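Local coordinates for phosphatidylethanolamine-binding protein (Plasmodium vivax, PDB 2GZQ) that probably binds phosphatidylethanolamine or related phosphate-bearing, anionic ligands, at residues A[32-37]-A[186-191]; A[70-75]-A[108-113]; A[96-101]-A[176-181]; A[119-124]-A[158-163]; A[138-143]-A[195-200]. All blocks are in the same frame, centred on the assembly; numbering follows the deposited sequence.

Four of the five contacts involve the mixed six-stranded sheet. Interactions 1 and 5 use the two ends of strand 188-198, their centres about 21 Å apart; strand 138-148 is its neighbour and supplies one side of interaction 5. Helix 178-184, entered at interaction 3, packs Ala178 CB 3.6 Å from Ile143 CD1 of interaction 5 and Tyr179 CD2 3.8 Å from Ile189 CD1 of interaction 1. Interaction 4, at the far edge strand, joins interaction 3 through Val100 CG1 and Leu124 CD1 at 3.7 Å. Interaction 2 lies at the surface, about 24 Å between centres from interactions 3 and 5. Those two, centres about 14 Å apart, carry His101 and His138, probably beside the family's anion pocket.

Interaction 1 of 5, residues A[32-37]-A[186-191]; sequences NVDLTV and DMKIVG
A classic beta bulge, in which Val190 and Gly191 both face Leu144 of strand 138-148, is the point where loop 32-37 is tied to strand 188-198 of the mixed sheet. Two consecutive amides grip the bulge carbonyl: Thr36 N lies 2.9 Å and Val37 N 3.0 Å from Val190 O, approaching from opposite faces of the carbonyl plane. The Val37 bond is the straighter, with an N-H...O angle of 162° against 144° for Thr36. At Asp34 and Ile189 the backbones do not bond directly. Asp34 O and Ile189 O are both acceptors, and a single water bridges the gap, donating to Ile189 O at 2.7 Å and accepting from Asp34 N at 2.9 Å.

The charged link lies on the outer side. Asp34 swings CG anti to its own N (chi1 -166°), which brings OD2 within 2.9 Å of Lys188 NZ. The lysine chain runs extended until its last torsion, where it bends to meet the lone pair of OD2 that faces away from OD1, completing a salt bridge. Apolar groups complete the contact: the side chains of Val37 and Val190 lie side by side, pointing the same way, with their CG2 methyls 3.9 Å apart. The Leu35 side chain, beside an Ile189 that also packs on Phe28 and Tyr179, reaches the bulge through CD2, which touches Ile189 CG2 at 3.8 Å and Gly191 N at 3.7 Å.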
# COMPACT_ATOMS: atom_id res chain seq x y z
N ASN A 32 1.25 -3.61 17.45
CA ASN A 32 1.78 -2.34 17.90
C ASN A 32 1.87 -1.24 16.84
O ASN A 32 2.60 -0.27 16.99
CB ASN A 32 3.11 -2.53 18.62
CG ASN A 32 2.97 -3.32 19.88
OD1 ASN A 32 2.01 -3.16 20.62
ND2 ASN A 32 3.93 -4.18 20.13
N VAL A 33 1.04 -1.33 15.83
CA VAL A 33 1.00 -0.28 14.82
C VAL A 33 0.12 0.88 15.28
O VAL A 33 -0.89 0.66 15.91
CB VAL A 33 0.49 -0.83 13.48
CG1 VAL A 33 1.51 -1.80 12.93
CG2 VAL A 33 -0.86 -1.51 13.63
N ASP A 34 0.55 2.11 14.96
CA ASP A 34 -0.04 3.33 15.48
C ASP A 34 -0.84 3.99 14.37
O ASP A 34 -0.37 4.91 13.72
CB ASP A 34 1.11 4.25 15.92
CG ASP A 34 0.66 5.39 16.78
OD1 ASP A 34 -0.50 5.41 17.24
OD2 ASP A 34 1.48 6.31 17.03
N LEU A 35 -2.05 3.48 14.13
CA LEU A 35 -2.84 3.91 12.99
C LEU A 35 -3.67 5.12 13.36
O LEU A 35 -4.68 4.99 14.06
CB LEU A 35 -3.73 2.78 12.49
CG LEU A 35 -2.98 1.53 12.04
CD1 LEU A 35 -3.94 0.44 11.60
CD2 LEU A 35 -2.06 1.87 10.90
N THR A 36 -3.22 6.28 12.93
CA THR A 36 -3.87 7.53 13.31
C THR A 36 -4.29 8.40 12.13
O THR A 36 -5.02 9.38 12.35
CB THR A 36 -3.00 8.37 14.22
OG1 THR A 36 -1.82 8.77 13.52
CG2 THR A 36 -2.61 7.62 15.51
N VAL A 37 -3.82 8.10 10.93
CA VAL A 37 -4.08 8.94 9.77
C VAL A 37 -5.07 8.21 8.90
O VAL A 37 -4.78 7.10 8.43
CB VAL A 37 -2.79 9.25 8.97
CG1 VAL A 37 -3.14 10.10 7.74
CG2 VAL A 37 -1.77 9.93 9.81
N ASP A 186 13.58 2.22 9.31
CA ASP A 186 13.20 3.03 10.49
C ASP A 186 12.05 3.99 10.17
O ASP A 186 11.99 5.12 10.67
CB ASP A 186 14.41 3.80 11.06
CG ASP A 186 15.45 2.90 11.70
OD1 ASP A 186 15.10 1.80 12.16
OD2 ASP A 186 16.63 3.31 11.75
N MSE A 187 11.12 3.55 9.34
CA MSE A 187 9.93 4.34 9.04
C MSE A 187 8.84 4.01 10.06
O MSE A 187 8.93 3.03 10.76
CB MSE A 187 9.49 4.04 7.60
CG MSE A 187 10.50 4.47 6.54
SE MSE A 187 10.10 3.62 4.79
CE MSE A 187 11.29 4.64 3.68
N LYS A 188 7.81 4.85 10.13
CA LYS A 188 6.72 4.67 11.09
C LYS A 188 5.41 4.47 10.34
O LYS A 188 4.98 5.37 9.61
CB LYS A 188 6.58 5.90 12.02
CG LYS A 188 5.48 5.73 13.04
CD LYS A 188 5.21 7.00 13.84
CE LYS A 188 3.94 6.81 14.68
NZ LYS A 188 4.23 6.23 16.01
N ILE A 189 4.72 3.34 10.54
CA ILE A 189 3.42 3.14 9.93
C ILE A 189 2.42 4.02 10.63
O ILE A 189 2.35 4.06 11.86
CB ILE A 189 2.98 1.67 10.08
CG1 ILE A 189 3.92 0.78 9.26
CG2 ILE A 189 1.54 1.49 9.63
CD1 ILE A 189 3.87 -0.67 9.63
N VAL A 190 1.61 4.74 9.86
CA VAL A 190 0.60 5.66 10.41
C VAL A 190 -0.82 5.52 9.86
O VAL A 190 -1.73 6.05 10.43
CB VAL A 190 1.05 7.12 10.32
CG1 VAL A 190 2.33 7.38 11.10
CG2 VAL A 190 1.19 7.57 8.85
N GLY A 191 -0.98 4.76 8.78
CA GLY A 191 -2.29 4.59 8.18
C GLY A 191 -2.37 3.32 7.39
O GLY A 191 -1.38 2.75 6.96
O HOH W 1 3.17 2.33 13.78

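Interaction 2 of 5, residues A[70-75]-A[108-113]; sequences SEEPPE and KSKELV
Lys110 lies across Glu72 at about a right angle, and its course from CB outward traces one side of this surface contact between loop 70-75 and the approach to edge strand 111-113 of the four-stranded sheet. From CB, CG stands anti to the carbonyl carbon (chi1 -77°) and rests on Glu72 CG at 3.8 Å. The chain then bends at chi3 (80°), which carries CE to 3.7 Å from Ser70 O. At the tip, NZ donates to a water 3.2 Å away, and that water in turn donates to Ser70 O.

Glu72 is tied back in the same indirect manner. Its OE2 accepts a hydrogen bond from a water that in turn accepts from Lys110 N, each bond being 2.9 Å long, and a second water lies within bonding distance of both OE1 and Lys108 O. Next in the chain, Pro73 CD lies 3.4 Å from Lys108 O. Lys108 NZ bonds to Tyr77 O and to another water, which has Pro73 O within bonding distance. Glu72 OE2 remains 6.6 Å from Lys110 NZ, and no direct hydrogen bond or salt bridge crosses the contact; its cohesion is therefore that of a hydrated interface, in which any attraction between the charges is probably screened.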
# COMPACT_ATOMS: atom_id res chain seq x y z
N SER A 70 -6.23 12.38 6.37
CA SER A 70 -6.85 13.24 7.37
C SER A 70 -5.92 14.31 7.92
O SER A 70 -6.38 15.31 8.49
CB SER A 70 -7.43 12.44 8.50
OG SER A 70 -6.42 11.65 9.12
N GLU A 71 -4.61 14.17 7.74
CA GLU A 71 -3.66 15.20 8.17
C GLU A 71 -2.43 15.15 7.32
O GLU A 71 -2.15 14.14 6.69
CB GLU A 71 -3.30 15.07 9.63
CG GLU A 71 -2.65 13.79 9.93
CD GLU A 71 -2.29 13.63 11.40
OE1 GLU A 71 -3.22 13.44 12.22
OE2 GLU A 71 -1.09 13.69 11.74
N GLU A 72 -1.74 16.28 7.25
CA GLU A 72 -0.43 16.38 6.62
C GLU A 72 0.61 15.68 7.48
O GLU A 72 0.43 15.55 8.68
CB GLU A 72 -0.05 17.86 6.47
CG GLU A 72 -0.89 18.57 5.45
CD GLU A 72 -0.54 20.04 5.31
OE1 GLU A 72 0.52 20.46 5.80
OE2 GLU A 72 -1.34 20.77 4.70
N PRO A 73 1.71 15.24 6.87
CA PRO A 73 2.78 14.66 7.71
C PRO A 73 3.43 15.74 8.56
O PRO A 73 3.35 16.90 8.23
CB PRO A 73 3.79 14.13 6.70
CG PRO A 73 3.50 14.90 5.44
CD PRO A 73 2.05 15.25 5.44
N PRO A 74 4.11 15.36 9.65
CA PRO A 74 4.87 16.32 10.43
C PRO A 74 5.91 17.07 9.60
O PRO A 74 6.36 16.58 8.56
CB PRO A 74 5.55 15.44 11.48
CG PRO A 74 4.67 14.24 11.59
CD PRO A 74 4.19 14.00 10.20
N GLU A 75 6.27 18.24 10.06
CA GLU A 75 7.31 19.03 9.43
C GLU A 75 8.58 18.21 9.25
O GLU A 75 9.00 17.50 10.16
CB GLU A 75 7.63 20.23 10.31
CG GLU A 75 8.62 21.22 9.70
CD GLU A 75 9.04 22.32 10.67
OE1 GLU A 75 9.95 23.10 10.32
OE2 GLU A 75 8.46 22.41 11.77
N LYS A 108 3.46 15.30 0.75
CA LYS A 108 3.39 16.38 1.74
C LYS A 108 1.96 16.89 1.95
O LYS A 108 1.68 17.54 2.96
CB LYS A 108 4.26 17.57 1.32
CG LYS A 108 5.73 17.30 1.27
CD LYS A 108 6.29 16.92 2.64
CE LYS A 108 6.25 18.08 3.62
NZ LYS A 108 6.73 17.79 5.01
N SER A 109 1.08 16.62 0.99
CA SER A 109 -0.25 17.25 0.88
C SER A 109 -1.34 16.32 1.42
O SER A 109 -1.20 15.11 1.31
CB SER A 109 -0.58 17.50 -0.59
OG SER A 109 -1.92 17.96 -0.75
N LYS A 110 -2.45 16.87 1.92
CA LYS A 110 -3.56 16.03 2.32
C LYS A 110 -4.26 15.37 1.15
O LYS A 110 -5.15 14.57 1.36
CB LYS A 110 -4.61 16.82 3.09
CG LYS A 110 -4.23 17.10 4.51
CD LYS A 110 -5.17 18.10 5.09
CE LYS A 110 -6.45 17.46 5.52
NZ LYS A 110 -7.22 18.37 6.41
N GLU A 111 -3.91 15.73 -0.07
CA GLU A 111 -4.59 15.20 -1.27
C GLU A 111 -3.54 14.73 -2.27
O GLU A 111 -2.55 15.44 -2.52
CB GLU A 111 -5.46 16.28 -1.92
CG GLU A 111 -6.92 16.18 -1.59
CD GLU A 111 -7.77 16.88 -2.61
OE1 GLU A 111 -7.81 18.13 -2.60
OE2 GLU A 111 -8.39 16.18 -3.44
N LEU A 112 -3.75 13.55 -2.83
CA LEU A 112 -2.92 13.04 -3.91
C LEU A 112 -3.83 12.71 -5.05
O LEU A 112 -4.69 11.86 -4.93
CB LEU A 112 -2.15 11.79 -3.46
CG LEU A 112 -1.05 11.27 -4.40
CD1 LEU A 112 0.08 12.29 -4.46
CD2 LEU A 112 -0.54 9.92 -3.95
N VAL A 113 -3.61 13.39 -6.17
CA VAL A 113 -4.47 13.29 -7.35
C VAL A 113 -3.68 12.60 -8.46
O VAL A 113 -2.60 13.01 -8.82
CB VAL A 113 -4.95 14.67 -7.81
CG1 VAL A 113 -5.91 14.53 -8.99
CG2 VAL A 113 -5.59 15.41 -6.65
O HOH W 2 -5.72 17.93 9.20
O HOH W 3 2.91 19.18 4.65
O HOH W 4 -2.53 19.73 2.22
O HOH W 5 4.48 18.78 6.65

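Interaction 3 of 5, residues A[96-101]-A[176-181]; sequences GRDYVH and QSAYNV
Asp98 and Ser177 bring their CA atoms to 5.1 Å where the backbone entering strand 99-107, with a cis peptide between Arg97 and Asp98, meets the N-terminus of helix 178-184, whose N-cap is Ser177. Asp98 N donates to Gln176 O at 2.9 Å, almost in line with the C=O bond (171° at the oxygen). Gln176 has a positive phi of 79°. The cis peptide puts Arg97 O and the Asp98 N-H on the same side, so this bond brings the two acceptors Arg97 O and Gln176 O to 3.1 Å.

The side chain of Asp98 is buried and points at the helix end. OD2 uses the lone pair remote from OD1 to accept from Ala178 N at 2.9 Å, and a water 2.8 Å away, which accepts from Tyr179 N, probably donates to it as well. One carboxylate oxygen would thereby serve the first two helical amides, one directly and one through water; the helix end would probably stabilise its negative charge. Arg97 turns elsewhere, with NE bonded to Pro86 O. Ser177 completes the cap: with chi1 at 69° its OG sits between the backbone N and the carbonyl carbon, and accepts from Asn180 N at 2.9 Å.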
# COMPACT_ATOMS: atom_id res chain seq x y z
N GLY A 96 4.08 -15.57 -3.26
CA GLY A 96 4.69 -14.29 -3.66
C GLY A 96 4.43 -13.12 -2.72
O GLY A 96 4.82 -11.98 -3.03
N ARG A 97 3.82 -13.40 -1.57
CA ARG A 97 3.52 -12.38 -0.50
C ARG A 97 4.85 -11.61 -0.24
O ARG A 97 5.87 -12.26 0.06
CB ARG A 97 3.10 -13.09 0.83
CG ARG A 97 2.89 -12.12 2.06
CD ARG A 97 2.32 -12.86 3.22
NE ARG A 97 0.96 -13.30 2.92
CZ ARG A 97 0.21 -14.05 3.72
NH1 ARG A 97 0.67 -14.46 4.88
NH2 ARG A 97 -1.02 -14.37 3.34
N ASP A 98 4.89 -10.29 -0.18
CA ASP A 98 3.89 -9.32 -0.66
C ASP A 98 4.19 -8.98 -2.11
O ASP A 98 5.33 -8.65 -2.45
CB ASP A 98 4.01 -8.02 0.12
CG ASP A 98 3.56 -8.14 1.57
OD1 ASP A 98 2.72 -9.00 1.85
OD2 ASP A 98 4.03 -7.32 2.39
N TYR A 99 3.20 -8.99 -2.98
CA TYR A 99 3.37 -8.43 -4.33
C TYR A 99 3.18 -6.93 -4.24
O TYR A 99 2.17 -6.47 -3.71
CB TYR A 99 2.36 -9.07 -5.29
CG TYR A 99 2.55 -8.68 -6.73
CD1 TYR A 99 3.27 -9.48 -7.59
CD2 TYR A 99 2.07 -7.50 -7.20
CE1 TYR A 99 3.46 -9.10 -8.92
CE2 TYR A 99 2.26 -7.11 -8.53
CZ TYR A 99 2.95 -7.93 -9.36
OH TYR A 99 3.13 -7.52 -10.68
N VAL A 100 4.14 -6.16 -4.75
CA VAL A 100 4.05 -4.72 -4.66
C VAL A 100 3.56 -4.09 -5.97
O VAL A 100 4.22 -4.13 -7.00
CB VAL A 100 5.36 -4.08 -4.11
CG1 VAL A 100 6.56 -4.48 -4.91
CG2 VAL A 100 5.20 -2.55 -4.00
N HIS A 101 2.36 -3.53 -5.89
CA HIS A 101 1.73 -2.85 -7.00
C HIS A 101 2.22 -1.42 -7.22
O HIS A 101 2.15 -0.93 -8.35
CB HIS A 101 0.22 -2.84 -6.77
CG HIS A 101 -0.39 -4.18 -6.90
ND1 HIS A 101 -0.57 -4.78 -8.12
CD2 HIS A 101 -0.79 -5.09 -5.98
CE1 HIS A 101 -1.08 -5.99 -7.95
NE2 HIS A 101 -1.22 -6.20 -6.65
N GLN A 176 10.86 -9.32 0.79
CA GLN A 176 9.83 -10.18 1.37
C GLN A 176 8.52 -9.43 1.60
O GLN A 176 7.52 -9.78 1.00
CB GLN A 176 10.33 -10.91 2.61
CG GLN A 176 11.69 -11.55 2.39
CD GLN A 176 11.76 -12.38 1.12
OE1 GLN A 176 10.93 -13.25 0.89
NE2 GLN A 176 12.79 -12.14 0.30
N SER A 177 8.52 -8.41 2.45
CA SER A 177 7.28 -7.76 2.85
C SER A 177 7.41 -6.26 2.95
O SER A 177 8.51 -5.74 3.22
CB SER A 177 6.79 -8.30 4.18
OG SER A 177 7.63 -7.91 5.24
N ALA A 178 6.29 -5.57 2.79
CA ALA A 178 6.23 -4.14 3.03
C ALA A 178 6.66 -3.82 4.46
O ALA A 178 7.43 -2.91 4.68
CB ALA A 178 4.85 -3.64 2.78
N TYR A 179 6.16 -4.58 5.43
CA TYR A 179 6.49 -4.32 6.81
C TYR A 179 8.02 -4.40 7.00
O TYR A 179 8.62 -3.58 7.70
CB TYR A 179 5.78 -5.33 7.71
CG TYR A 179 6.08 -5.09 9.18
CD1 TYR A 179 7.10 -5.78 9.83
CD2 TYR A 179 5.39 -4.12 9.90
CE1 TYR A 179 7.41 -5.52 11.14
CE2 TYR A 179 5.69 -3.88 11.22
CZ TYR A 179 6.70 -4.57 11.83
OH TYR A 179 7.02 -4.37 13.15
N ASN A 180 8.64 -5.40 6.39
CA ASN A 180 10.09 -5.53 6.53
C ASN A 180 10.82 -4.28 6.00
O ASN A 180 11.73 -3.76 6.64
CB ASN A 180 10.59 -6.80 5.85
CG ASN A 180 12.04 -7.08 6.16
OD1 ASN A 180 12.47 -6.96 7.30
ND2 ASN A 180 12.81 -7.51 5.15
N VAL A 181 10.42 -3.82 4.83
CA VAL A 181 11.00 -2.61 4.27
C VAL A 181 10.82 -1.39 5.16
O VAL A 181 11.75 -0.64 5.39
CB VAL A 181 10.46 -2.35 2.86
CG1 VAL A 181 10.90 -0.99 2.35
CG2 VAL A 181 10.93 -3.45 1.91
O HOH W 6 3.82 -6.21 4.98

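Interaction 4 of 5, residues A[119-124]-A[158-163]; sequences NCITLL and VPLYRG
Val158 opens the contact by setting CG1 against Leu123 CB at 3.8 Å, the two side chains crossing at about a right angle. CG1 gets there by lying anti to the valine N (chi1 -166°), a position that also puts it beside Leu124 CD1; Phe172 packs on the same valine. Pro159 contributes its carbonyl: a water donates to Leu123 O, at 2.8 Å, and, in the conformer described, to Pro159 O, at 3.1 Å.

Leu160 then turns its CD2 methyl back to the strand, 3.9 Å from Ile121 CG2 and 4.1 Å from Leu123 CD2. Strand 121-124 borders the six-stranded sheet and turns a corner at Leu123, where Leu123 and Leu124 both face Ala103 in a classic beta bulge.

Tyr161 follows with its N bonded to a second water, 2.9 Å away, that donates to Thr122 O. No direct hydrogen bond crosses between the two segments; these two waters bridge their backbones. Tyr161 CB nevertheless presses to 3.3 Å from Leu123 O. The ring carries on past the corner, its CD2 side near Leu124 CD2, and its OH bonds to Glu164 OE2. Further along, Gly163 places its N over the centre of one face of that ring.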
# COMPACT_ATOMS: atom_id res chain seq x y z
N ASN A 119 6.34 16.85 -5.33
CA ASN A 119 7.14 16.35 -4.21
C ASN A 119 7.45 14.87 -4.27
O ASN A 119 8.30 14.39 -3.52
CB ASN A 119 6.40 16.64 -2.89
CG ASN A 119 6.13 18.11 -2.68
OD1 ASN A 119 5.00 18.51 -2.40
ND2 ASN A 119 7.16 18.92 -2.82
N CYS A 120 6.71 14.16 -5.11
CA CYS A 120 6.70 12.71 -5.02
C CYS A 120 7.74 12.04 -5.90
O CYS A 120 8.00 12.46 -7.02
CB CYS A 120 5.31 12.20 -5.35
SG CYS A 120 4.08 12.69 -4.13
N ILE A 121 8.32 10.99 -5.38
CA ILE A 121 9.20 10.11 -6.13
C ILE A 121 8.43 8.81 -6.28
O ILE A 121 8.07 8.16 -5.29
CB ILE A 121 10.50 9.87 -5.36
CG1 ILE A 121 11.20 11.18 -5.05
CG2 ILE A 121 11.41 8.95 -6.18
CD1 ILE A 121 12.51 11.04 -4.31
N THR A 122 8.21 8.39 -7.51
CA THR A 122 7.58 7.12 -7.78
C THR A 122 8.63 6.00 -7.84
O THR A 122 9.36 5.86 -8.82
CB THR A 122 6.72 7.18 -9.05
OG1 THR A 122 5.65 8.11 -8.83
CG2 THR A 122 6.13 5.84 -9.40
N LEU A 123 8.76 5.28 -6.75
CA LEU A 123 9.78 4.25 -6.63
C LEU A 123 9.39 2.99 -7.41
O LEU A 123 10.20 2.32 -7.99
CB LEU A 123 10.00 3.91 -5.16
CG LEU A 123 10.55 5.04 -4.29
CD1 LEU A 123 10.50 4.61 -2.81
CD2 LEU A 123 11.94 5.41 -4.69
N LEU A 124 8.09 2.70 -7.44
CA LEU A 124 7.53 1.64 -8.27
C LEU A 124 6.22 2.15 -8.87
O LEU A 124 5.26 2.37 -8.12
CB LEU A 124 7.28 0.37 -7.46
CG LEU A 124 8.55 -0.28 -6.92
CD1 LEU A 124 8.18 -1.34 -5.88
CD2 LEU A 124 9.37 -0.92 -8.04
N VAL A 158 14.34 -0.58 -1.96
CA VAL A 158 13.49 -0.05 -3.00
C VAL A 158 14.19 1.13 -3.67
O VAL A 158 13.91 2.31 -3.38
CB VAL A 158 12.11 0.39 -2.46
CG1 VAL A 158 11.17 0.61 -3.63
CG2 VAL A 158 11.51 -0.64 -1.52
N PRO A 159 15.12 0.80 -4.57
CA PRO A 159 15.90 1.90 -5.13
C PRO A 159 15.13 2.77 -6.08
O PRO A 159 14.02 2.44 -6.49
CB PRO A 159 17.04 1.18 -5.86
CG PRO A 159 17.07 -0.18 -5.28
CD PRO A 159 15.61 -0.49 -5.05
N LEU A 160 15.70 3.92 -6.37
CA LEU A 160 15.11 4.76 -7.40
C LEU A 160 14.85 3.97 -8.65
O LEU A 160 15.62 3.11 -9.08
CB LEU A 160 15.98 5.95 -7.71
CG LEU A 160 16.29 6.89 -6.55
CD1 LEU A 160 17.36 7.85 -6.94
CD2 LEU A 160 15.04 7.60 -6.11
N TYR A 161 13.71 4.23 -9.26
CA TYR A 161 13.19 3.40 -10.35
C TYR A 161 13.98 3.60 -11.66
O TYR A 161 14.27 4.73 -12.10
CB TYR A 161 11.73 3.72 -10.61
CG TYR A 161 11.05 2.83 -11.61
CD1 TYR A 161 10.62 3.31 -12.82
CD2 TYR A 161 10.75 1.51 -11.30
CE1 TYR A 161 9.93 2.51 -13.71
CE2 TYR A 161 10.09 0.69 -12.18
CZ TYR A 161 9.67 1.20 -13.39
OH TYR A 161 8.97 0.43 -14.30
N ARG A 162 14.31 2.49 -12.30
CA ARG A 162 15.03 2.42 -13.56
C ARG A 162 14.34 1.48 -14.54
O ARG A 162 14.89 1.13 -15.58
CB ARG A 162 16.45 1.92 -13.34
CG ARG A 162 17.30 2.80 -12.49
CD ARG A 162 18.70 2.25 -12.40
NE ARG A 162 18.75 1.10 -11.51
CZ ARG A 162 19.70 0.17 -11.53
NH1 ARG A 162 20.68 0.27 -12.40
NH2 ARG A 162 19.69 -0.82 -10.66
N GLY A 163 13.11 1.13 -14.24
CA GLY A 163 12.38 0.19 -15.06
C GLY A 163 12.21 -1.17 -14.40
O GLY A 163 12.87 -1.51 -13.42
O HOH W 7 12.10 6.35 -8.24
O HOH W 8 12.43 0.73 -8.47

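Interaction 5 of 5, residues A[138-143]-A[195-200]; sequences HRISFI and CQMRRK
His138 and Met197 form an antiparallel hydrogen-bonded pair deep in the mixed sheet, where the start of strand 138-148 runs beside the C-terminal end of strand 188-198. The evidence is a reciprocal pair of bonds: His138 N to Met197 O, 2.8 Å and nearly straight at 173°, and Met197 N to His138 O, 2.9 Å. Further along, Cys195 N donates to Ile140 O at 3.0 Å, in the carbonyl plane. Strand 188-198 is only weakly bonded at this end, and the short strands make 134° between their directions. Arg139 centres an inverse gamma turn.

His138, Ile140, Cys195 and Met197 share one face of the sheet. Ile140 CB meets Cys195 SG at 4.0 Å, while Ile140 CG1 lies 3.9 Å from the selenium of selenomethionine Met197, a contact left doubtful by that residue's two conformers. Arg139 and Gln196 project from the other face; the arginine forms a salt bridge with Asp87, and Gln196 NE2 bonds to Gly52 O. His138 ND1 is held by Asp85 OD1 and NE2 by Thr135 OG1. Such coupling of a His-Arg strand to an Asp-Pro-Asp segment, Asp85 to Asp87, is characteristic of the PEBP fold, in whose relatives both sequences border the anion-binding pocket.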
# COMPACT_ATOMS: atom_id res chain seq x y z
N HIS A 138 -8.47 -11.54 -2.44
CA HIS A 138 -7.18 -10.92 -2.17
C HIS A 138 -7.38 -9.65 -1.38
O HIS A 138 -8.17 -8.79 -1.79
CB HIS A 138 -6.48 -10.59 -3.47
CG HIS A 138 -6.14 -11.77 -4.32
ND1 HIS A 138 -4.88 -11.96 -4.84
CD2 HIS A 138 -6.90 -12.79 -4.79
CE1 HIS A 138 -4.87 -13.06 -5.57
NE2 HIS A 138 -6.07 -13.59 -5.54
N ARG A 139 -6.67 -9.52 -0.27
CA ARG A 139 -6.74 -8.33 0.57
C ARG A 139 -5.78 -7.27 0.04
O ARG A 139 -4.69 -7.09 0.57
CB ARG A 139 -6.42 -8.72 2.02
CG ARG A 139 -7.45 -9.71 2.59
CD ARG A 139 -6.98 -10.39 3.85
NE ARG A 139 -5.88 -11.30 3.56
CZ ARG A 139 -5.18 -11.94 4.48
NH1 ARG A 139 -5.45 -11.80 5.78
NH2 ARG A 139 -4.20 -12.73 4.10
N ILE A 140 -6.20 -6.57 -1.00
CA ILE A 140 -5.39 -5.53 -1.62
C ILE A 140 -5.29 -4.37 -0.63
O ILE A 140 -6.30 -3.81 -0.21
CB ILE A 140 -6.02 -5.11 -2.95
CG1 ILE A 140 -6.14 -6.30 -3.92
CG2 ILE A 140 -5.24 -3.96 -3.56
CD1 ILE A 140 -4.90 -6.99 -4.25
N SER A 141 -4.07 -4.06 -0.21
CA SER A 141 -3.81 -3.25 0.94
C SER A 141 -2.95 -2.04 0.62
O SER A 141 -2.06 -2.09 -0.23
CB SER A 141 -3.10 -4.09 1.99
OG SER A 141 -3.89 -5.19 2.45
N PHE A 142 -3.22 -0.97 1.36
CA PHE A 142 -2.51 0.29 1.22
C PHE A 142 -1.92 0.64 2.58
O PHE A 142 -2.65 0.80 3.54
CB PHE A 142 -3.47 1.40 0.78
CG PHE A 142 -4.05 1.21 -0.60
CD1 PHE A 142 -5.08 0.33 -0.80
CD2 PHE A 142 -3.57 1.92 -1.67
CE1 PHE A 142 -5.64 0.18 -2.06
CE2 PHE A 142 -4.13 1.77 -2.94
CZ PHE A 142 -5.14 0.88 -3.11
N ILE A 143 -0.60 0.78 2.66
CA ILE A 143 0.10 1.06 3.90
C ILE A 143 0.78 2.43 3.79
O ILE A 143 1.56 2.68 2.86
CB ILE A 143 1.18 0.01 4.18
CG1 ILE A 143 0.60 -1.41 4.20
CG2 ILE A 143 1.89 0.33 5.49
CD1 ILE A 143 1.63 -2.50 4.06
N CYS A 195 -9.13 -3.49 0.69
CA CYS A 195 -10.37 -4.03 0.16
C CYS A 195 -10.15 -5.49 -0.15
O CYS A 195 -9.03 -5.98 -0.03
CB CYS A 195 -10.79 -3.25 -1.11
SG CYS A 195 -9.65 -3.38 -2.50
N GLN A 196 -11.23 -6.19 -0.50
CA GLN A 196 -11.14 -7.56 -0.98
C GLN A 196 -11.48 -7.62 -2.46
O GLN A 196 -12.47 -7.03 -2.89
CB GLN A 196 -12.11 -8.43 -0.19
CG GLN A 196 -11.85 -8.58 1.31
CD GLN A 196 -12.99 -9.34 1.98
OE1 GLN A 196 -12.97 -10.56 2.04
NE2 GLN A 196 -13.99 -8.62 2.48
N MSE A 197 -10.67 -8.31 -3.25
CA MSE A 197 -10.90 -8.40 -4.68
C MSE A 197 -10.78 -9.84 -5.12
O MSE A 197 -9.92 -10.57 -4.65
CB MSE A 197 -9.87 -7.59 -5.46
CG MSE A 197 -10.06 -6.10 -5.41
SE MSE A 197 -8.75 -5.15 -6.51
CE MSE A 197 -9.68 -5.16 -8.14
N ARG A 198 -11.66 -10.26 -6.04
CA ARG A 198 -11.52 -11.54 -6.71
C ARG A 198 -11.82 -11.37 -8.19
O ARG A 198 -12.39 -10.35 -8.58
CB ARG A 198 -12.44 -12.59 -6.08
CG ARG A 198 -13.92 -12.24 -6.11
CD ARG A 198 -14.80 -13.36 -5.49
NE ARG A 198 -14.74 -14.63 -6.21
CZ ARG A 198 -15.56 -14.97 -7.19
NH1 ARG A 198 -16.50 -14.11 -7.60
NH2 ARG A 198 -15.45 -16.14 -7.78
N ARG A 199 -11.36 -12.31 -9.00
CA ARG A 199 -11.78 -12.31 -10.39
C ARG A 199 -13.05 -13.12 -10.58
O ARG A 199 -13.12 -14.30 -10.24
CB ARG A 199 -10.66 -12.76 -11.32
CG ARG A 199 -11.05 -12.62 -12.80
CD ARG A 199 -9.94 -13.04 -13.72
NE ARG A 199 -8.81 -12.12 -13.67
CZ ARG A 199 -8.64 -11.08 -14.49
NH1 ARG A 199 -9.55 -10.82 -15.42
NH2 ARG A 199 -7.58 -10.31 -14.37
N LYS A 200 -14.06 -12.46 -11.14
CA LYS A 200 -15.27 -13.14 -11.59
C LYS A 200 -14.97 -14.01 -12.82
O LYS A 200 -14.90 -15.23 -12.72
CB LYS A 200 -16.34 -12.11 -11.93
CG LYS A 200 -16.47 -11.00 -10.90
CD LYS A 200 -17.60 -10.04 -11.22
CE LYS A 200 -18.91 -10.48 -10.58
NZ LYS A 200 -18.79 -10.68 -9.11